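Local coordinates for periplasmic branched-chain amino acid-binding protein (Burkholderia mallei, PDB 3I09), which probably binds branched-chain amino acids or related small carboxylates in the periplasm for an ABC transporter, and holds acetoacetic acid in this crystal, at residues F218-T221 against K222-L226; S185-L188 against L189-Q192; G25-A28 against I29-V33; S261-W264 against A265-Y268. One frame throughout, in Å; residues are numbered along the deposited sequence. Where two conformers were deposited one is given.

Along the chain the order is contact 3, contact 2, contact 1, contact 4, but in space they form two pairs. Contacts 1 and 2 lie 11 Å apart between centres at the far end of the lobe built on the four-stranded parallel sheet, and Ile220 and Met224 of the loop meet helix 185-193. Contacts 3 and 4 lie 13 Å apart between centres, where helix 259-272 packs on helix 22-36 beside the six-stranded sheet. The pairs are 36 to 41 Å from each other between contact centres, one in each lobe of this type I periplasmic binding protein; residues from both lobes line the acetoacetic acid pocket, away from all four contacts.

Contact 1: residues F218-T221 against K222-L226; sequences FGIT and KTMKL
Gly219 and Ile220 turn the chain back through two successive i to i+3 bonds, Lys222 N to Gly219 O and Thr223 N to Ile220 O, and Met224 N adds a third, also to Ile220 O; each is 3.1 Å long. Two backbone N-H groups therefore grip the Ile220 carbonyl. Met224 N arrives in the carbonyl plane, at a C=O...N angle of 159°, whereas Thr223 N stands well above it. Gly219, with positive phi, closes a Schellman motif at the end of the preceding helix. A CA-H...O contact, Thr221 CA to Met224 O at 3.4 Å, lies where the chain returns beside the turn.

Among the side chains, Ile220 and the selenomethionine Met224 run side by side and point the same way. The CG2 branch of Ile220, opposite its own backbone N, rests 3.7 Å from Met224 SE. Thr221 uses its methyl instead: CG2 meets Leu226 CD1 at 3.7 Å, the two side chains slanting across one another. Lys222 stretches out alongside Gly219, its CB 3.3 Å from Gly219 O and the next methylenes running beside the same oxygen.

The loop links helix 205-217 to strand 225-228 and so completes a beta-alpha-beta unit that starts at strand 198-202. Ile220 packs on Ala215 of that helix and on Leu188 and Gln192 of helix 185-193. Met224 and Leu226 both lie against Leu199 of the neighbouring parallel strand, and Leu226 also reaches Ile212.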
loop_
_atom_site.group_PDB
_atom_site.type_symbol
_atom_site.label_atom_id
_atom_site.label_comp_id
_atom_site.label_asym_id
_atom_site.label_seq_id
_atom_site.Cartn_x
_atom_site.Cartn_y
_atom_site.Cartn_z
ATOM N N PHE A 218 27.624 -0.834 5.783
ATOM C CA PHE A 218 28.493 -2.022 5.827
ATOM C C PHE A 218 29.120 -2.337 4.449
ATOM O O PHE A 218 29.806 -3.342 4.302
ATOM C CB PHE A 218 27.741 -3.274 6.363
ATOM C CG PHE A 218 27.438 -3.237 7.859
ATOM C CD1 PHE A 218 28.444 -3.463 8.798
ATOM C CD2 PHE A 218 26.143 -2.996 8.321
ATOM C CE1 PHE A 218 28.166 -3.425 10.175
ATOM C CE2 PHE A 218 25.857 -2.969 9.699
ATOM C CZ PHE A 218 26.876 -3.174 10.621
ATOM N N GLY A 219 28.876 -1.500 3.446
ATOM C CA GLY A 219 29.479 -1.666 2.126
ATOM C C GLY A 219 28.804 -2.713 1.246
ATOM O O GLY A 219 29.363 -3.131 0.227
ATOM N N ILE A 220 27.594 -3.124 1.611
ATOM C CA ILE A 220 26.901 -4.182 0.872
ATOM C C ILE A 220 26.673 -3.698 -0.561
ATOM O O ILE A 220 26.759 -4.474 -1.512
ATOM C CB ILE A 220 25.550 -4.566 1.533
ATOM C CG1 ILE A 220 25.709 -5.041 2.997
ATOM C CG2 ILE A 220 24.805 -5.592 0.684
ATOM C CD1 ILE A 220 26.714 -6.168 3.253
ATOM N N THR A 221 26.412 -2.401 -0.721
ATOM C CA THR A 221 26.052 -1.843 -2.022
ATOM C C THR A 221 27.256 -1.690 -2.968
ATOM O O THR A 221 27.095 -1.331 -4.126
ATOM C CB THR A 221 25.333 -0.483 -1.860
ATOM O OG1 THR A 221 26.150 0.355 -1.057
ATOM C CG2 THR A 221 23.990 -0.659 -1.186
ATOM N N LYS A 222 28.454 -1.992 -2.476
ATOM C CA LYS A 222 29.633 -2.119 -3.344
ATOM C C LYS A 222 29.534 -3.353 -4.241
ATOM O O LYS A 222 30.082 -3.354 -5.342
ATOM C CB LYS A 222 30.897 -2.250 -2.506
ATOM C CG LYS A 222 31.263 -1.001 -1.715
ATOM C CD LYS A 222 32.298 -1.369 -0.664
ATOM C CE LYS A 222 32.816 -0.176 0.117
ATOM N NZ LYS A 222 33.388 -0.633 1.442
ATOM N N THR A 223 28.873 -4.403 -3.761
ATOM C CA THR A 223 28.861 -5.669 -4.480
ATOM C C THR A 223 27.473 -6.166 -4.895
ATOM O O THR A 223 27.379 -7.083 -5.708
ATOM C CB THR A 223 29.565 -6.773 -3.674
ATOM O OG1 THR A 223 28.816 -7.078 -2.484
ATOM C CG2 THR A 223 30.957 -6.354 -3.302
HETATM N N MSE A 224 26.413 -5.552 -4.372
HETATM C CA MSE A 224 25.032 -5.936 -4.710
HETATM C C MSE A 224 24.232 -4.646 -5.013
HETATM O O MSE A 224 24.499 -3.593 -4.430
HETATM C CB MSE A 224 24.337 -6.689 -3.540
HETATM C CG MSE A 224 25.065 -7.891 -2.896
HETATM SE SE MSE A 224 24.022 -8.494 -1.421
HETATM C CE MSE A 224 22.864 -9.809 -2.330
ATOM N N LYS A 225 23.291 -4.725 -5.941
ATOM C CA LYS A 225 22.309 -3.685 -6.118
ATOM C C LYS A 225 21.075 -3.954 -5.217
ATOM O O LYS A 225 20.626 -5.093 -5.109
ATOM C CB LYS A 225 21.874 -3.592 -7.579
ATOM C CG LYS A 225 22.859 -2.860 -8.492
ATOM C CD LYS A 225 22.151 -2.298 -9.736
ATOM C CE LYS A 225 23.074 -1.444 -10.644
ATOM N NZ LYS A 225 22.266 -0.745 -11.731
ATOM N N LEU A 226 20.546 -2.916 -4.581
ATOM C CA LEU A 226 19.336 -3.070 -3.770
ATOM C C LEU A 226 18.113 -2.929 -4.657
ATOM O O LEU A 226 18.092 -2.073 -5.514
ATOM C CB LEU A 226 19.273 -2.020 -2.664
ATOM C CG LEU A 226 20.496 -1.888 -1.759
ATOM C CD1 LEU A 226 20.295 -0.760 -0.720
ATOM C CD2 LEU A 226 20.818 -3.195 -1.084
#

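Contact 2: residues S185-L188 against L189-Q192; sequences SSFL and LQAQ
Gln190 places CG opposite its carbonyl carbon (chi1 -70°) and then runs extended (chi2 174°), which carries the side chain back along the helix past Ser186 to the ring of Phe187. Its CG sits 3.4 Å from Ser186 O. The amide nitrogen NE2 ends near the plane of the Phe187 ring, at its edge, 4.2 Å from CD1; this is van der Waals contact. Leu189 makes the same first turn, and its CG lies 3.3 Å from Ser185 O, with CD1 farther off from the same oxygen.

Beneath these side chains runs an unbroken alpha-helical bonding pattern. The N-H groups of Leu189, Gln190, Ala191 and Gln192 bind in turn the carbonyls of Ser185, Ser186, Phe187 and Leu188, and the shortest of the four bonds is Gln192 N to Leu188 O at 2.8 Å. Ser185 stands at the start of the helix, where its OG is hydrogen-bonded to Asp183 OD1 just upstream. The methyl of Ala191, its CB, tucks in 3.5 Å from Leu188 O.

Helix 185-193 joins strand 170-177 to strand 198-202, passing over strand 142-148, which lies between them in the parallel sheet. Its inner face is laid on that sheet through Phe187, against Val175, His177 and Leu146, and through Ala191, against Phe144. Leu188 faces another way, to Ala214 and Ala215 of helix 205-217. Leu189 is on the outer surface, and Gln190, though exposed, reaches Val175 on the outermost strand of the sheet.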
loop_
_atom_site.group_PDB
_atom_site.type_symbol
_atom_site.label_atom_id
_atom_site.label_comp_id
_atom_site.label_asym_id
_atom_site.label_seq_id
_atom_site.Cartn_x
_atom_site.Cartn_y
_atom_site.Cartn_z
ATOM N N SER A 185 22.722 -6.252 10.655
ATOM C CA SER A 185 24.083 -6.571 10.234
ATOM C C SER A 185 24.272 -8.058 9.868
ATOM O O SER A 185 24.822 -8.366 8.791
ATOM C CB SER A 185 25.116 -6.137 11.286
ATOM O OG SER A 185 24.807 -6.681 12.546
ATOM N N SER A 186 23.816 -8.968 10.718
ATOM C CA SER A 186 23.994 -10.402 10.425
ATOM C C SER A 186 23.200 -10.850 9.185
ATOM O O SER A 186 23.702 -11.617 8.352
ATOM C CB SER A 186 23.666 -11.270 11.640
ATOM O OG SER A 186 22.271 -11.275 11.894
ATOM N N PHE A 187 21.996 -10.311 9.024
ATOM C CA PHE A 187 21.177 -10.594 7.868
ATOM C C PHE A 187 21.864 -10.113 6.576
ATOM O O PHE A 187 21.909 -10.830 5.567
ATOM C CB PHE A 187 19.798 -9.928 7.998
ATOM C CG PHE A 187 19.139 -10.130 9.349
ATOM C CD1 PHE A 187 19.156 -11.358 9.983
ATOM C CD2 PHE A 187 18.493 -9.094 9.976
ATOM C CE1 PHE A 187 18.537 -11.530 11.234
ATOM C CE2 PHE A 187 17.863 -9.268 11.207
ATOM C CZ PHE A 187 17.895 -10.486 11.832
ATOM N N LEU A 188 22.430 -8.910 6.617
ATOM C CA LEU A 188 23.072 -8.357 5.431
ATOM C C LEU A 188 24.338 -9.145 5.068
ATOM O O LEU A 188 24.592 -9.401 3.904
ATOM C CB LEU A 188 23.349 -6.851 5.613
ATOM C CG LEU A 188 22.162 -5.879 5.529
ATOM C CD1 LEU A 188 22.587 -4.503 6.050
ATOM C CD2 LEU A 188 21.567 -5.745 4.150
ATOM N N LEU A 189 25.091 -9.590 6.066
ATOM C CA LEU A 189 26.260 -10.419 5.793
ATOM C C LEU A 189 25.897 -11.779 5.159
ATOM O O LEU A 189 26.600 -12.245 4.259
ATOM C CB LEU A 189 27.109 -10.564 7.036
ATOM C CG LEU A 189 27.693 -9.203 7.450
ATOM C CD1 LEU A 189 28.549 -9.366 8.702
ATOM C CD2 LEU A 189 28.499 -8.487 6.323
ATOM N N GLN A 190 24.789 -12.388 5.583
ATOM C CA GLN A 190 24.294 -13.604 4.937
ATOM C C GLN A 190 23.986 -13.339 3.494
ATOM O O GLN A 190 24.421 -14.082 2.631
ATOM C CB GLN A 190 23.016 -14.128 5.592
ATOM C CG GLN A 190 23.236 -14.677 6.950
ATOM C CD GLN A 190 21.919 -15.057 7.627
ATOM O OE1 GLN A 190 21.130 -15.833 7.062
ATOM N NE2 GLN A 190 21.682 -14.519 8.836
ATOM N N ALA A 191 23.255 -12.263 3.235
ATOM C CA ALA A 191 22.936 -11.864 1.870
ATOM C C ALA A 191 24.205 -11.613 1.065
ATOM O O ALA A 191 24.302 -12.022 -0.078
ATOM C CB ALA A 191 22.020 -10.630 1.839
ATOM N N GLN A 192 25.184 -10.974 1.676
ATOM C CA GLN A 192 26.419 -10.664 0.973
ATOM C C GLN A 192 27.179 -11.943 0.600
ATOM O O GLN A 192 27.717 -12.047 -0.499
ATOM C CB GLN A 192 27.302 -9.766 1.820
ATOM C CG GLN A 192 28.637 -9.490 1.205
ATOM C CD GLN A 192 29.322 -8.369 1.881
ATOM O OE1 GLN A 192 29.741 -8.495 3.022
ATOM N NE2 GLN A 192 29.462 -7.259 1.183
#

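Contact 3: residues G25-A28 against I29-V33; sequences GLEA and IKMAV. With EDO (1,2-ethanediol), chain J.
Helix 22-36, to which Leu26, Lys30, Glu27 and Met31 belong, is the helix of the crossover from strand 5-11 to the parallel strand 43-51, which is entered through the short strand 39-40; Gly25 lies about 12 Å from the bound acetoacetic acid. Four i to i+4 bonds run through it, among them Lys30 N to Leu26 O at 2.9 Å, almost in line with the C=O bond, and Ala32 N to Ala28 O at 3.0 Å. On one flank Leu26 and Lys30 lie side by side, Leu26 CD1 being 4.1 Å from Lys30 CD. Two bends, at chi3 (72°) and chi4 (66°), then swing the lysine end away to a 1,2-ethanediol, where NZ donates to O2 at 2.8 Å. That molecule is also bonded to Val47 N of strand 43-51.

On another flank Glu27 folds at chi2 (-80°), bringing its carboxylate across CG and SE of the selenomethionine Met31 in the conformer given; how close they come is doubtful, because Met31 was modelled twice. Ile29 and Ala32 look toward Val287 of helix 278-297, and Val33 toward Ile7 and Val47.

Chemically, the two flanks differ. Lys30 is exposed, and its diol partner, probably from the crystallisation liquor, is incidental to the crystal. The Glu27 side chain lies between Met31 and Tyr268, Lys271 and Met272 of helix 259-272, mixed surroundings in which its buried OE1 has no polar partner in the model.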
loop_
_atom_site.group_PDB
_atom_site.type_symbol
_atom_site.label_atom_id
_atom_site.label_comp_id
_atom_site.label_asym_id
_atom_site.label_seq_id
_atom_site.Cartn_x
_atom_site.Cartn_y
_atom_site.Cartn_z
ATOM N N GLY A 25 -2.875 10.037 7.228
ATOM C CA GLY A 25 -3.959 9.291 6.568
ATOM C C GLY A 25 -5.295 9.640 7.168
ATOM O O GLY A 25 -6.276 9.806 6.449
ATOM N N LEU A 26 -5.337 9.750 8.502
ATOM C CA LEU A 26 -6.552 10.164 9.217
ATOM C C LEU A 26 -6.979 11.563 8.776
ATOM O O LEU A 26 -8.153 11.813 8.474
ATOM C CB LEU A 26 -6.307 10.136 10.730
ATOM C CG LEU A 26 -7.467 10.658 11.605
ATOM C CD1 LEU A 26 -8.814 9.929 11.383
ATOM C CD2 LEU A 26 -7.060 10.653 13.096
ATOM N N GLU A 27 -6.006 12.475 8.707
ATOM C CA GLU A 27 -6.284 13.829 8.236
ATOM C C GLU A 27 -6.906 13.836 6.800
ATOM O O GLU A 27 -7.890 14.568 6.522
ATOM C CB GLU A 27 -4.989 14.643 8.250
ATOM C CG GLU A 27 -5.212 16.125 8.190
ATOM C CD GLU A 27 -5.500 16.629 6.792
ATOM O OE1 GLU A 27 -4.959 16.042 5.808
ATOM O OE2 GLU A 27 -6.264 17.618 6.693
ATOM N N ALA A 28 -6.339 13.027 5.918
ATOM C CA ALA A 28 -6.819 12.888 4.545
ATOM C C ALA A 28 -8.258 12.350 4.500
ATOM O O ALA A 28 -9.103 12.841 3.745
ATOM C CB ALA A 28 -5.855 12.013 3.748
ATOM N N ILE A 29 -8.558 11.381 5.361
ATOM C CA ILE A 29 -9.923 10.863 5.498
ATOM C C ILE A 29 -10.901 11.937 5.958
ATOM O O ILE A 29 -11.978 12.080 5.394
ATOM C CB ILE A 29 -9.975 9.633 6.415
ATOM C CG1 ILE A 29 -9.348 8.442 5.702
ATOM C CG2 ILE A 29 -11.427 9.351 6.885
ATOM C CD1 ILE A 29 -9.029 7.202 6.587
ATOM N N LYS A 30 -10.529 12.698 6.981
ATOM C CA LYS A 30 -11.384 13.762 7.456
ATOM C C LYS A 30 -11.574 14.847 6.391
ATOM O O LYS A 30 -12.658 15.381 6.297
ATOM C CB LYS A 30 -10.888 14.323 8.812
ATOM C CG LYS A 30 -11.009 13.241 9.909
ATOM C CD LYS A 30 -10.499 13.661 11.272
ATOM C CE LYS A 30 -11.450 14.695 11.928
ATOM N NZ LYS A 30 -12.818 14.161 12.281
HETATM N N MSE A 31 -10.536 15.152 5.599
HETATM C CA MSE A 31 -10.708 16.145 4.532
HETATM C C MSE A 31 -11.696 15.632 3.497
HETATM O O MSE A 31 -12.535 16.392 3.053
HETATM C CB MSE A 31 -9.385 16.509 3.868
HETATM C CG MSE A 31 -8.478 17.360 4.719
HETATM SE SE MSE A 31 -6.897 17.870 3.684
HETATM C CE MSE A 31 -7.923 18.503 2.200
ATOM N N ALA A 32 -11.611 14.352 3.128
ATOM C CA ALA A 32 -12.560 13.762 2.156
ATOM C C ALA A 32 -14.008 13.853 2.671
ATOM O O ALA A 32 -14.907 14.135 1.930
ATOM C CB ALA A 32 -12.200 12.287 1.873
ATOM N N VAL A 33 -14.206 13.590 3.948
ATOM C CA VAL A 33 -15.541 13.699 4.554
ATOM C C VAL A 33 -16.057 15.140 4.470
ATOM O O VAL A 33 -17.191 15.389 4.050
ATOM C CB VAL A 33 -15.535 13.164 5.981
ATOM C CG1 VAL A 33 -16.864 13.474 6.702
ATOM C CG2 VAL A 33 -15.271 11.627 5.925
HETATM C C1 EDO J . -16.265 13.976 12.002
HETATM O O1 EDO J . -15.855 12.811 12.759
HETATM C C2 EDO J . -16.064 13.778 10.506
HETATM O O2 EDO J . -14.652 13.839 10.151
#

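Contact 4: residues S261-W264 against A265-Y268; sequences SRQW and AQRY
Ser261 opens this stretch of helix 259-272 with its carbonyl, Ser261 O accepting from Ala265 N at 2.9 Å; in the conformer given its OG bonds to Trp255 O. The methyl of Ala265 rests against the Ser261 carbonyl as well. Arg262 follows with a like bond, Gln266 N to Arg262 O at 2.9 Å, and sends its side chain off to Asn256, where NE is held by OD1. At Gln263 the pattern slackens: Arg267 N reaches Gln263 O only weakly, at 3.4 Å. The same oxygen also accepts from a water, 2.9 Å from Gln263 O, which donates to Gln266 OE1 too and so ties the Gln266 side chain to the backbone one turn earlier.

Trp264 ends the segment. Its O receives Tyr268 N at 3.0 Å, and both rings leave their backbones opposite N (chi1 -174° and -176°), which sends them off the same side of the helix. Trp264 CH2 touches Tyr268 CD2 at 3.8 Å, and Tyr268 CB stands over one face of the indole near its rim. The six-membered ring of the indole and the Tyr268 ring are inclined by 33°. Phe317 stacks on the indole, and Tyr284 meets it edge to face.

The chemistry divides the helix into two sides. Trp264 and Tyr268 form a buried aromatic side, completed by Pro276, while water and the glutamines mark the outer one; between them Arg267 carries its charge to Asp35, a salt bridge that binds this helix to helix 22-36.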
loop_
_atom_site.group_PDB
_atom_site.type_symbol
_atom_site.label_atom_id
_atom_site.label_comp_id
_atom_site.label_asym_id
_atom_site.label_seq_id
_atom_site.Cartn_x
_atom_site.Cartn_y
_atom_site.Cartn_z
ATOM N N SER A 261 -2.938 16.098 -9.123
ATOM C CA SER A 261 -2.186 15.543 -7.970
ATOM C C SER A 261 -1.544 16.675 -7.170
ATOM O O SER A 261 -1.594 16.685 -5.924
ATOM C CB SER A 261 -1.138 14.514 -8.409
ATOM O OG SER A 261 -0.099 15.059 -9.215
ATOM N N ARG A 262 -0.948 17.625 -7.878
ATOM C CA ARG A 262 -0.286 18.750 -7.232
ATOM C C ARG A 262 -1.290 19.581 -6.443
ATOM O O ARG A 262 -1.016 20.050 -5.340
ATOM C CB ARG A 262 0.396 19.656 -8.271
ATOM C CG ARG A 262 1.650 19.071 -8.924
ATOM C CD ARG A 262 2.149 19.971 -10.144
ATOM N NE ARG A 262 2.921 19.111 -11.056
ATOM C CZ ARG A 262 2.683 18.916 -12.347
ATOM N NH1 ARG A 262 1.732 19.598 -13.000
ATOM N NH2 ARG A 262 3.455 18.066 -13.010
ATOM N N GLN A 263 -2.447 19.829 -7.034
ATOM C CA GLN A 263 -3.438 20.681 -6.383
ATOM C C GLN A 263 -3.955 20.033 -5.091
ATOM O O GLN A 263 -4.109 20.708 -4.073
ATOM C CB GLN A 263 -4.563 21.054 -7.366
ATOM C CG GLN A 263 -4.022 22.091 -8.378
ATOM C CD GLN A 263 -5.025 22.705 -9.367
ATOM O OE1 GLN A 263 -5.871 22.026 -9.959
ATOM N NE2 GLN A 263 -4.886 24.008 -9.579
ATOM N N TRP A 264 -4.191 18.723 -5.121
ATOM C CA TRP A 264 -4.574 18.045 -3.887
ATOM C C TRP A 264 -3.439 18.039 -2.859
ATOM O O TRP A 264 -3.663 18.292 -1.667
ATOM C CB TRP A 264 -5.059 16.622 -4.171
ATOM C CG TRP A 264 -5.573 16.015 -2.931
ATOM C CD1 TRP A 264 -6.808 16.214 -2.405
ATOM C CD2 TRP A 264 -4.869 15.155 -2.000
ATOM N NE1 TRP A 264 -6.936 15.530 -1.237
ATOM C CE2 TRP A 264 -5.761 14.886 -0.948
ATOM C CE3 TRP A 264 -3.581 14.619 -1.946
ATOM C CZ2 TRP A 264 -5.433 14.064 0.127
ATOM C CZ3 TRP A 264 -3.256 13.760 -0.886
ATOM C CH2 TRP A 264 -4.167 13.532 0.159
ATOM N N ALA A 265 -2.210 17.829 -3.322
ATOM C CA ALA A 265 -1.056 17.809 -2.445
ATOM C C ALA A 265 -0.846 19.141 -1.754
ATOM O O ALA A 265 -0.451 19.174 -0.582
ATOM C CB ALA A 265 0.225 17.392 -3.199
ATOM N N GLN A 266 -1.177 20.225 -2.445
ATOM C CA GLN A 266 -1.121 21.554 -1.823
ATOM C C GLN A 266 -2.063 21.685 -0.638
ATOM O O GLN A 266 -1.695 22.289 0.386
ATOM C CB GLN A 266 -1.459 22.636 -2.859
ATOM C CG GLN A 266 -0.335 22.933 -3.834
ATOM C CD GLN A 266 -0.714 24.045 -4.787
ATOM O OE1 GLN A 266 -1.792 24.030 -5.371
ATOM N NE2 GLN A 266 0.172 25.029 -4.942
ATOM N N ARG A 267 -3.296 21.168 -0.785
ATOM C CA ARG A 267 -4.290 21.165 0.311
ATOM C C ARG A 267 -3.824 20.313 1.480
ATOM O O ARG A 267 -3.958 20.695 2.661
ATOM C CB ARG A 267 -5.635 20.685 -0.184
ATOM C CG ARG A 267 -6.182 21.552 -1.324
ATOM C CD ARG A 267 -7.564 21.141 -1.751
ATOM N NE ARG A 267 -8.499 21.305 -0.642
ATOM C CZ ARG A 267 -9.445 20.420 -0.323
ATOM N NH1 ARG A 267 -9.607 19.323 -1.026
ATOM N NH2 ARG A 267 -10.220 20.643 0.726
ATOM N N TYR A 268 -3.252 19.152 1.167
ATOM C CA TYR A 268 -2.644 18.313 2.216
ATOM C C TYR A 268 -1.491 18.995 2.973
ATOM O O TYR A 268 -1.462 19.018 4.204
ATOM C CB TYR A 268 -2.212 16.981 1.603
ATOM C CG TYR A 268 -1.665 15.980 2.600
ATOM C CD1 TYR A 268 -0.311 15.948 2.922
ATOM C CD2 TYR A 268 -2.517 15.072 3.225
ATOM C CE1 TYR A 268 0.183 15.012 3.842
ATOM C CE2 TYR A 268 -2.052 14.141 4.150
ATOM C CZ TYR A 268 -0.707 14.100 4.444
ATOM O OH TYR A 268 -0.236 13.194 5.361
HETATM O O HOH W 1 -4.648 23.524 -4.321
#